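Putative cell invasion protein with MAC/Perforin domain (Bacteroides thetaiotaomicron VPI-5482, PDB 3KK7) is of uncertain function but belongs to the membrane-attack complex/perforin (MACPF) family and may act on membranes, perhaps in cell invasion. Local coordinates at residues I183-Y197 against P345-Q357. Numbering follows the deposited sequence.
Sequences IAADYLDELFVDALY and PISDFILEENFKQ. With EDO (1,2-ethanediol), chain E.
Tyr197 and Glu352 approach from opposite directions, ring and carboxylate planes 77° apart: the phenol OH donates to OE2 of Glu352 at 2.6 Å, reaching it from above the carboxylate plane, 35° out of it. A bend at the second torsion of Glu352 leaves OE2 at this hydroxyl and OE1 beside Leu196 CD2 and the backbone N of Leu351, from which it receives a weak bond. Phe355 turns its edge to a face of the Tyr197 ring in a T-shaped pair, centroids 5.3 Å apart and planes at 66°. A valine in place of Tyr197 would probably leave the buried Glu352 carboxylate without its hydroxyl donor and the Phe355 edge without a ring to rest on. Beside this pair, Leu196 packs its CD2 on CG2 of Ile350 at 3.6 Å and its CG on CD2 of Phe355. The same Ile350 methyl and CG2 of Ile346 lie at the rim of the Phe192 ring, with 3.7 Å from Phe192 CZ to Ile346 CG2. Packing is also close at Ala184, whose CB sits 3.3 Å from the carbonyl O of Phe349, while Leu351 CD2 adjoins the same methyl. Slacker are Ile183 CG2 on Phe349 CD2 (4.2 Å) and Ala185 CB on Leu351 CD1 (4.3 Å). The contact nears solvent at partly exposed Leu188, though its methyls stay close to Phe349 O. Beyond it, Asp189 N-caps helix 190-198, its OD2 accepting from Phe192 N. Met529 of helix 529-535 touches both Ala185 and Leu351. The junction between helix 177-186 and helix 190-198 thus packs on the connection after strand 343-345 and the first turn of helix 353-363, part of the helical surround of the bent antiparallel sheet characteristic of the MACPF fold.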
ATOM      1  N   ILE A 183       5.448  -0.094 -16.700  1.00 22.62           N
ATOM      2  CA  ILE A 183       5.898   0.917 -15.730  1.00 21.28           C
ATOM      3  C   ILE A 183       6.727   0.253 -14.633  1.00 20.71           C
ATOM      4  O   ILE A 183       7.806   0.741 -14.284  1.00 19.12           O
ATOM      5  CB  ILE A 183       4.735   1.686 -15.148  1.00 21.56           C
ATOM      6  CG1 ILE A 183       4.105   2.565 -16.210  1.00 22.05           C
ATOM      7  CG2 ILE A 183       5.162   2.577 -13.977  1.00 18.88           C
ATOM      8  CD1 ILE A 183       2.852   3.340 -15.725  1.00 21.05           C
ATOM      9  N   ALA A 184       6.232  -0.880 -14.139  1.00 20.97           N
ATOM     10  CA  ALA A 184       6.903  -1.654 -13.074  1.00 21.75           C
ATOM     11  C   ALA A 184       8.322  -2.061 -13.483  1.00 22.55           C
ATOM     12  O   ALA A 184       9.294  -1.825 -12.735  1.00 23.46           O
ATOM     13  CB  ALA A 184       6.075  -2.886 -12.676  1.00 20.62           C
ATOM     14  N   ALA A 185       8.420  -2.627 -14.683  1.00 22.72           N
ATOM     15  CA  ALA A 185       9.678  -3.084 -15.299  1.00 22.76           C
ATOM     16  C   ALA A 185      10.763  -2.020 -15.477  1.00 22.86           C
ATOM     17  O   ALA A 185      11.955  -2.303 -15.239  1.00 23.41           O
ATOM     18  CB  ALA A 185       9.355  -3.722 -16.698  1.00 21.89           C
ATOM     19  N   ASP A 186      10.361  -0.820 -15.900  1.00 22.75           N
ATOM     20  CA  ASP A 186      11.317   0.181 -16.394  1.00 23.30           C
ATOM     21  C   ASP A 186      11.130   1.649 -15.970  1.00 23.19           C
ATOM     22  O   ASP A 186      12.032   2.418 -16.144  1.00 23.07           O
ATOM     23  CB  ASP A 186      11.323   0.118 -17.932  1.00 23.92           C
ATOM     24  CG  ASP A 186      12.202  -1.008 -18.482  1.00 25.38           C
ATOM     25  OD1 ASP A 186      13.434  -0.907 -18.322  1.00 29.60           O
ATOM     26  OD2 ASP A 186      11.688  -1.976 -19.093  1.00 29.17           O
ATOM     27  N   TYR A 187       9.994   2.041 -15.394  1.00 23.80           N
ATOM     28  CA  TYR A 187       9.725   3.456 -15.146  1.00 24.01           C
ATOM     29  C   TYR A 187       9.489   3.861 -13.674  1.00 24.04           C
ATOM     30  O   TYR A 187       8.935   4.939 -13.389  1.00 24.46           O
ATOM     31  CB  TYR A 187       8.572   3.899 -16.052  1.00 24.17           C
ATOM     32  CG  TYR A 187       8.967   3.781 -17.504  1.00 24.66           C
ATOM     33  CD1 TYR A 187       9.696   4.797 -18.129  1.00 24.41           C
ATOM     34  CD2 TYR A 187       8.690   2.627 -18.237  1.00 24.71           C
ATOM     35  CE1 TYR A 187      10.122   4.691 -19.430  1.00 22.04           C
ATOM     36  CE2 TYR A 187       9.116   2.518 -19.561  1.00 24.35           C
ATOM     37  CZ  TYR A 187       9.828   3.568 -20.147  1.00 23.07           C
ATOM     38  OH  TYR A 187      10.221   3.498 -21.462  1.00 22.82           O
ATOM     39  N   LEU A 188       9.958   3.033 -12.743  1.00 23.56           N
ATOM     40  CA  LEU A 188       9.852   3.361 -11.336  1.00 23.13           C
ATOM     41  C   LEU A 188      10.907   4.383 -10.905  1.00 23.76           C
ATOM     42  O   LEU A 188      12.021   4.423 -11.418  1.00 22.46           O
ATOM     43  CB  LEU A 188       9.940   2.105 -10.471  1.00 22.91           C
ATOM     44  CG  LEU A 188       8.819   1.077 -10.665  1.00 21.75           C
ATOM     45  CD1 LEU A 188       9.169  -0.209  -9.862  1.00 17.17           C
ATOM     46  CD2 LEU A 188       7.441   1.678 -10.265  1.00 16.89           C
ATOM     47  N   ASP A 189      10.516   5.238  -9.963  1.00 24.78           N
ATOM     48  CA  ASP A 189      11.412   6.223  -9.408  1.00 25.17           C
ATOM     49  C   ASP A 189      12.528   5.461  -8.700  1.00 26.07           C
ATOM     50  O   ASP A 189      12.260   4.457  -8.016  1.00 26.65           O
ATOM     51  CB  ASP A 189      10.632   7.122  -8.448  1.00 25.56           C
ATOM     52  CG  ASP A 189      11.525   7.986  -7.602  1.00 25.00           C
ATOM     53  OD1 ASP A 189      11.802   9.118  -8.009  1.00 22.18           O
ATOM     54  OD2 ASP A 189      11.969   7.503  -6.542  1.00 26.52           O
ATOM     55  N   GLU A 190      13.770   5.904  -8.856  1.00 26.37           N
ATOM     56  CA  GLU A 190      14.878   5.162  -8.256  1.00 27.43           C
ATOM     57  C   GLU A 190      14.824   5.138  -6.698  1.00 27.15           C
ATOM     58  O   GLU A 190      15.268   4.177  -6.079  1.00 26.77           O
ATOM     59  CB  GLU A 190      16.230   5.661  -8.767  1.00 27.57           C
ATOM     60  CG  GLU A 190      16.473   7.095  -8.425  1.00 31.88           C
ATOM     61  CD  GLU A 190      17.777   7.632  -8.973  1.00 37.17           C
ATOM     62  OE1 GLU A 190      18.838   6.970  -8.797  1.00 40.66           O
ATOM     63  OE2 GLU A 190      17.736   8.744  -9.551  1.00 40.31           O
ATOM     64  N   LEU A 191      14.277   6.167  -6.059  1.00 26.75           N
ATOM     65  CA  LEU A 191      14.217   6.139  -4.595  1.00 26.60           C
ATOM     66  C   LEU A 191      13.110   5.186  -4.131  1.00 26.90           C
ATOM     67  O   LEU A 191      13.199   4.583  -3.070  1.00 27.19           O
ATOM     68  CB  LEU A 191      14.054   7.548  -4.010  1.00 25.99           C
ATOM     69  CG  LEU A 191      15.182   8.553  -4.354  1.00 25.81           C
ATOM     70  CD1 LEU A 191      14.944   9.880  -3.592  1.00 22.02           C
ATOM     71  CD2 LEU A 191      16.603   7.986  -4.076  1.00 22.42           C
ATOM     72  N   PHE A 192      12.068   5.024  -4.931  1.00 27.02           N
ATOM     73  CA  PHE A 192      11.098   3.969  -4.652  1.00 27.22           C
ATOM     74  C   PHE A 192      11.714   2.559  -4.832  1.00 27.29           C
ATOM     75  O   PHE A 192      11.447   1.665  -4.028  1.00 27.29           O
ATOM     76  CB  PHE A 192       9.859   4.140  -5.520  1.00 27.17           C
ATOM     77  CG  PHE A 192       8.885   3.028  -5.397  1.00 26.52           C
ATOM     78  CD1 PHE A 192       8.074   2.936  -4.291  1.00 28.70           C
ATOM     79  CD2 PHE A 192       8.779   2.064  -6.392  1.00 26.59           C
ATOM     80  CE1 PHE A 192       7.154   1.867  -4.172  1.00 28.15           C
ATOM     81  CE2 PHE A 192       7.873   1.034  -6.295  1.00 26.34           C
ATOM     82  CZ  PHE A 192       7.062   0.925  -5.187  1.00 27.35           C
ATOM     83  N   VAL A 193      12.514   2.366  -5.882  1.00 27.21           N
ATOM     84  CA  VAL A 193      13.263   1.118  -6.040  1.00 27.17           C
ATOM     85  C   VAL A 193      14.155   0.913  -4.837  1.00 27.55           C
ATOM     86  O   VAL A 193      14.223  -0.182  -4.316  1.00 28.12           O
ATOM     87  CB  VAL A 193      14.119   1.081  -7.303  1.00 27.11           C
ATOM     88  CG1 VAL A 193      14.983  -0.184  -7.317  1.00 25.66           C
ATOM     89  CG2 VAL A 193      13.214   1.169  -8.543  1.00 26.57           C
ATOM     90  N   ASP A 194      14.799   1.971  -4.368  1.00 27.89           N
ATOM     91  CA  ASP A 194      15.594   1.882  -3.152  1.00 28.20           C
ATOM     92  C   ASP A 194      14.804   1.321  -1.977  1.00 27.48           C
ATOM     93  O   ASP A 194      15.287   0.443  -1.284  1.00 27.01           O
ATOM     94  CB  ASP A 194      16.155   3.247  -2.751  1.00 28.75           C
ATOM     95  CG  ASP A 194      17.022   3.177  -1.495  1.00 30.21           C
ATOM     96  OD1 ASP A 194      18.181   2.740  -1.602  1.00 33.04           O
ATOM     97  OD2 ASP A 194      16.547   3.557  -0.405  1.00 33.03           O
ATOM     98  N   ALA A 195      13.605   1.846  -1.752  1.00 27.25           N
ATOM     99  CA  ALA A 195      12.796   1.461  -0.590  1.00 27.01           C
ATOM    100  C   ALA A 195      12.334   0.030  -0.744  1.00 27.36           C
ATOM    101  O   ALA A 195      12.275  -0.721   0.226  1.00 28.20           O
ATOM    102  CB  ALA A 195      11.637   2.388  -0.421  1.00 26.46           C
ATOM    103  N   LEU A 196      12.094  -0.362  -1.988  1.00 27.60           N
ATOM    104  CA  LEU A 196      11.630  -1.711  -2.318  1.00 27.71           C
ATOM    105  C   LEU A 196      12.642  -2.775  -1.922  1.00 27.26           C
ATOM    106  O   LEU A 196      12.264  -3.801  -1.382  1.00 27.27           O
ATOM    107  CB  LEU A 196      11.343  -1.809  -3.821  1.00 27.80           C
ATOM    108  CG  LEU A 196      10.300  -2.811  -4.326  1.00 29.13           C
ATOM    109  CD1 LEU A 196       8.898  -2.499  -3.736  1.00 28.65           C
ATOM    110  CD2 LEU A 196      10.276  -2.800  -5.886  1.00 28.78           C
ATOM    111  N   TYR A 197      13.916  -2.530  -2.200  1.00 26.90           N
ATOM    112  CA  TYR A 197      14.957  -3.497  -1.878  1.00 27.16           C
ATOM    113  C   TYR A 197      15.778  -3.222  -0.623  1.00 27.17           C
ATOM    114  O   TYR A 197      16.449  -4.124  -0.156  1.00 27.59           O
ATOM    115  CB  TYR A 197      15.904  -3.701  -3.073  1.00 27.33           C
ATOM    116  CG  TYR A 197      15.287  -4.589  -4.115  1.00 26.72           C
ATOM    117  CD1 TYR A 197      15.275  -5.963  -3.947  1.00 25.51           C
ATOM    118  CD2 TYR A 197      14.657  -4.056  -5.230  1.00 26.75           C
ATOM    119  CE1 TYR A 197      14.663  -6.785  -4.864  1.00 26.88           C
ATOM    120  CE2 TYR A 197      14.056  -4.873  -6.162  1.00 26.43           C
ATOM    121  CZ  TYR A 197      14.057  -6.239  -5.973  1.00 27.48           C
ATOM    122  OH  TYR A 197      13.465  -7.078  -6.891  1.00 31.20           O
ATOM    123  N   PRO A 345      -3.243   0.044  -5.716  1.00 22.15           N
ATOM    124  CA  PRO A 345      -2.312  -0.478  -4.765  1.00 22.51           C
ATOM    125  C   PRO A 345      -0.889  -0.407  -5.271  1.00 22.52           C
ATOM    126  O   PRO A 345      -0.656  -0.578  -6.455  1.00 22.43           O
ATOM    127  CB  PRO A 345      -2.713  -1.953  -4.677  1.00 23.04           C
ATOM    128  CG  PRO A 345      -3.272  -2.270  -5.993  1.00 22.64           C
ATOM    129  CD  PRO A 345      -4.041  -1.030  -6.328  1.00 22.82           C
ATOM    130  N   ILE A 346       0.057  -0.201  -4.368  1.00 23.15           N
ATOM    131  CA  ILE A 346       1.491  -0.233  -4.716  1.00 23.43           C
ATOM    132  C   ILE A 346       1.832  -1.546  -5.395  1.00 23.43           C
ATOM    133  O   ILE A 346       2.692  -1.591  -6.267  1.00 23.70           O
ATOM    134  CB  ILE A 346       2.376  -0.016  -3.456  1.00 23.64           C
ATOM    135  CG1 ILE A 346       2.182   1.407  -2.942  1.00 24.24           C
ATOM    136  CG2 ILE A 346       3.847  -0.200  -3.733  1.00 21.84           C
ATOM    137  CD1 ILE A 346       2.797   1.641  -1.598  1.00 25.31           C
ATOM    138  N   SER A 347       1.135  -2.617  -5.027  1.00 24.29           N
ATOM    139  CA  SER A 347       1.423  -3.940  -5.610  1.00 24.47           C
ATOM    140  C   SER A 347       1.221  -3.997  -7.118  1.00 24.93           C
ATOM    141  O   SER A 347       1.854  -4.808  -7.796  1.00 25.81           O
ATOM    142  CB  SER A 347       0.632  -5.048  -4.927  1.00 24.05           C
ATOM    143  OG  SER A 347      -0.737  -4.792  -4.975  1.00 22.68           O
ATOM    144  N   ASP A 348       0.363  -3.138  -7.656  1.00 25.41           N
ATOM    145  CA  ASP A 348       0.223  -3.040  -9.114  1.00 25.93           C
ATOM    146  C   ASP A 348       1.421  -2.441  -9.820  1.00 25.68           C
ATOM    147  O   ASP A 348       1.520  -2.581 -11.019  1.00 26.28           O
ATOM    148  CB  ASP A 348      -1.043  -2.270  -9.502  1.00 26.35           C
ATOM    149  CG  ASP A 348      -2.279  -3.152  -9.476  1.00 28.90           C
ATOM    150  OD1 ASP A 348      -2.122  -4.398  -9.500  1.00 31.40           O
ATOM    151  OD2 ASP A 348      -3.412  -2.609  -9.437  1.00 32.94           O
ATOM    152  N   PHE A 349       2.334  -1.802  -9.088  1.00 25.66           N
ATOM    153  CA  PHE A 349       3.499  -1.141  -9.688  1.00 25.36           C
ATOM    154  C   PHE A 349       4.835  -1.854  -9.532  1.00 24.86           C
ATOM    155  O   PHE A 349       5.871  -1.272  -9.817  1.00 24.13           O
ATOM    156  CB  PHE A 349       3.577   0.298  -9.162  1.00 25.58           C
ATOM    157  CG  PHE A 349       2.451   1.123  -9.656  1.00 26.39           C
ATOM    158  CD1 PHE A 349       1.209   1.011  -9.087  1.00 24.86           C
ATOM    159  CD2 PHE A 349       2.606   1.929 -10.761  1.00 26.53           C
ATOM    160  CE1 PHE A 349       0.163   1.712  -9.583  1.00 26.47           C
ATOM    161  CE2 PHE A 349       1.541   2.630 -11.272  1.00 26.63           C
ATOM    162  CZ  PHE A 349       0.325   2.528 -10.689  1.00 26.34           C
ATOM    163  N   ILE A 350       4.802  -3.115  -9.107  1.00 25.11           N
ATOM    164  CA  ILE A 350       6.012  -3.915  -8.900  1.00 24.81           C
ATOM    165  C   ILE A 350       5.829  -5.285  -9.506  1.00 24.75           C
ATOM    166  O   ILE A 350       4.705  -5.763  -9.640  1.00 25.11           O
ATOM    167  CB  ILE A 350       6.407  -4.000  -7.400  1.00 25.08           C
ATOM    168  CG1 ILE A 350       5.275  -4.541  -6.542  1.00 25.24           C
ATOM    169  CG2 ILE A 350       6.781  -2.635  -6.857  1.00 24.70           C
ATOM    170  CD1 ILE A 350       5.630  -4.579  -5.093  1.00 22.08           C
ATOM    171  N   LEU A 351       6.937  -5.897  -9.906  1.00 24.90           N
ATOM    172  CA  LEU A 351       6.905  -7.184 -10.597  1.00 24.91           C
ATOM    173  C   LEU A 351       7.007  -8.388  -9.669  1.00 25.46           C
ATOM    174  O   LEU A 351       6.564  -9.489 -10.027  1.00 26.13           O
ATOM    175  CB  LEU A 351       8.071  -7.270 -11.577  1.00 24.69           C
ATOM    176  CG  LEU A 351       8.118  -6.268 -12.693  1.00 23.91           C
ATOM    177  CD1 LEU A 351       9.406  -6.469 -13.429  1.00 23.68           C
ATOM    178  CD2 LEU A 351       6.921  -6.496 -13.590  1.00 24.53           C
ATOM    179  N   GLU A 352       7.603  -8.178  -8.499  1.00 25.40           N
ATOM    180  CA  GLU A 352       7.983  -9.245  -7.592  1.00 25.69           C
ATOM    181  C   GLU A 352       6.771  -9.842  -6.874  1.00 25.76           C
ATOM    182  O   GLU A 352       6.150  -9.197  -6.018  1.00 25.45           O
ATOM    183  CB  GLU A 352       8.995  -8.713  -6.546  1.00 25.83           C
ATOM    184  CG  GLU A 352      10.324  -8.173  -7.125  1.00 26.82           C
ATOM    185  CD  GLU A 352      10.276  -6.733  -7.674  1.00 28.16           C
ATOM    186  OE1 GLU A 352       9.233  -6.035  -7.602  1.00 28.29           O
ATOM    187  OE2 GLU A 352      11.314  -6.292  -8.200  1.00 29.73           O
ATOM    188  N   GLU A 353       6.477 -11.096  -7.191  1.00 25.89           N
ATOM    189  CA  GLU A 353       5.391 -11.863  -6.544  1.00 25.89           C
ATOM    190  C   GLU A 353       5.338 -11.722  -5.022  1.00 24.91           C
ATOM    191  O   GLU A 353       4.285 -11.478  -4.443  1.00 24.38           O
ATOM    192  CB  GLU A 353       5.572 -13.354  -6.870  1.00 26.75           C
ATOM    193  CG  GLU A 353       4.291 -14.082  -7.280  1.00 30.66           C
ATOM    194  CD  GLU A 353       3.599 -13.407  -8.457  1.00 35.09           C
ATOM    195  OE1 GLU A 353       4.223 -13.268  -9.553  1.00 34.01           O
ATOM    196  OE2 GLU A 353       2.430 -12.992  -8.244  1.00 39.45           O
ATOM    197  N   ASN A 354       6.486 -11.911  -4.374  1.00 24.46           N
ATOM    198  CA  ASN A 354       6.556 -11.878  -2.915  1.00 23.78           C
ATOM    199  C   ASN A 354       6.353 -10.496  -2.331  1.00 23.51           C
ATOM    200  O   ASN A 354       5.777 -10.377  -1.246  1.00 22.35           O
ATOM    201  CB  ASN A 354       7.851 -12.495  -2.363  1.00 23.93           C
ATOM    202  CG  ASN A 354       9.106 -11.951  -3.034  1.00 23.25           C
ATOM    203  OD1 ASN A 354       9.110 -11.649  -4.235  1.00 21.61           O
ATOM    204  ND2 ASN A 354      10.187 -11.878  -2.273  1.00 18.39           N
ATOM    205  N   PHE A 355       6.795  -9.454  -3.038  1.00 23.46           N
ATOM    206  CA  PHE A 355       6.560  -8.094  -2.544  1.00 23.19           C
ATOM    207  C   PHE A 355       5.097  -7.723  -2.721  1.00 23.71           C
ATOM    208  O   PHE A 355       4.489  -7.073  -1.869  1.00 24.00           O
ATOM    209  CB  PHE A 355       7.437  -7.066  -3.231  1.00 22.93           C
ATOM    210  CG  PHE A 355       8.923  -7.304  -3.071  1.00 22.02           C
ATOM    211  CD1 PHE A 355       9.425  -8.240  -2.168  1.00 19.45           C
ATOM    212  CD2 PHE A 355       9.822  -6.535  -3.806  1.00 20.25           C
ATOM    213  CE1 PHE A 355      10.777  -8.416  -2.028  1.00 19.57           C
ATOM    214  CE2 PHE A 355      11.193  -6.712  -3.672  1.00 20.27           C
ATOM    215  CZ  PHE A 355      11.675  -7.645  -2.792  1.00 20.00           C
ATOM    216  N   LYS A 356       4.531  -8.156  -3.833  1.00 24.21           N
ATOM    217  CA  LYS A 356       3.137  -7.912  -4.115  1.00 24.48           C
ATOM    218  C   LYS A 356       2.293  -8.470  -2.987  1.00 23.89           C
ATOM    219  O   LYS A 356       1.519  -7.754  -2.366  1.00 23.07           O
ATOM    220  CB  LYS A 356       2.756  -8.541  -5.467  1.00 25.19           C
ATOM    221  CG  LYS A 356       3.270  -7.743  -6.695  1.00 26.46           C
ATOM    222  CD  LYS A 356       3.164  -8.543  -7.980  1.00 29.39           C
ATOM    223  CE  LYS A 356       1.794  -8.498  -8.612  1.00 30.80           C
ATOM    224  NZ  LYS A 356       1.618  -7.212  -9.350  1.00 34.21           N
ATOM    225  N   GLN A 357       2.489  -9.749  -2.712  1.00 23.86           N
ATOM    226  CA  GLN A 357       1.755 -10.439  -1.667  1.00 24.15           C
ATOM    227  C   GLN A 357       1.973  -9.810  -0.285  1.00 23.63           C
ATOM    228  O   GLN A 357       1.025  -9.609   0.472  1.00 24.27           O
ATOM    229  CB  GLN A 357       2.171 -11.911  -1.669  1.00 24.95           C
ATOM    230  CG  GLN A 357       1.326 -12.867  -0.801  1.00 27.94           C
ATOM    231  CD  GLN A 357      -0.146 -12.763  -1.115  1.00 33.20           C
ATOM    232  OE1 GLN A 357      -0.524 -12.476  -2.261  1.00 36.78           O
ATOM    233  NE2 GLN A 357      -0.998 -12.978  -0.100  1.00 35.56           N
TER
HETATM  234  C1  EDO E 605      10.613   0.152 -22.345  1.00 41.48           C
HETATM  235  O1  EDO E 605       9.784   1.306 -22.529  1.00 38.17           O
HETATM  236  C2  EDO E 605       9.822  -1.102 -22.694  1.00 42.19           C
HETATM  237  O2  EDO E 605       9.772  -1.302 -24.116  1.00 43.53           O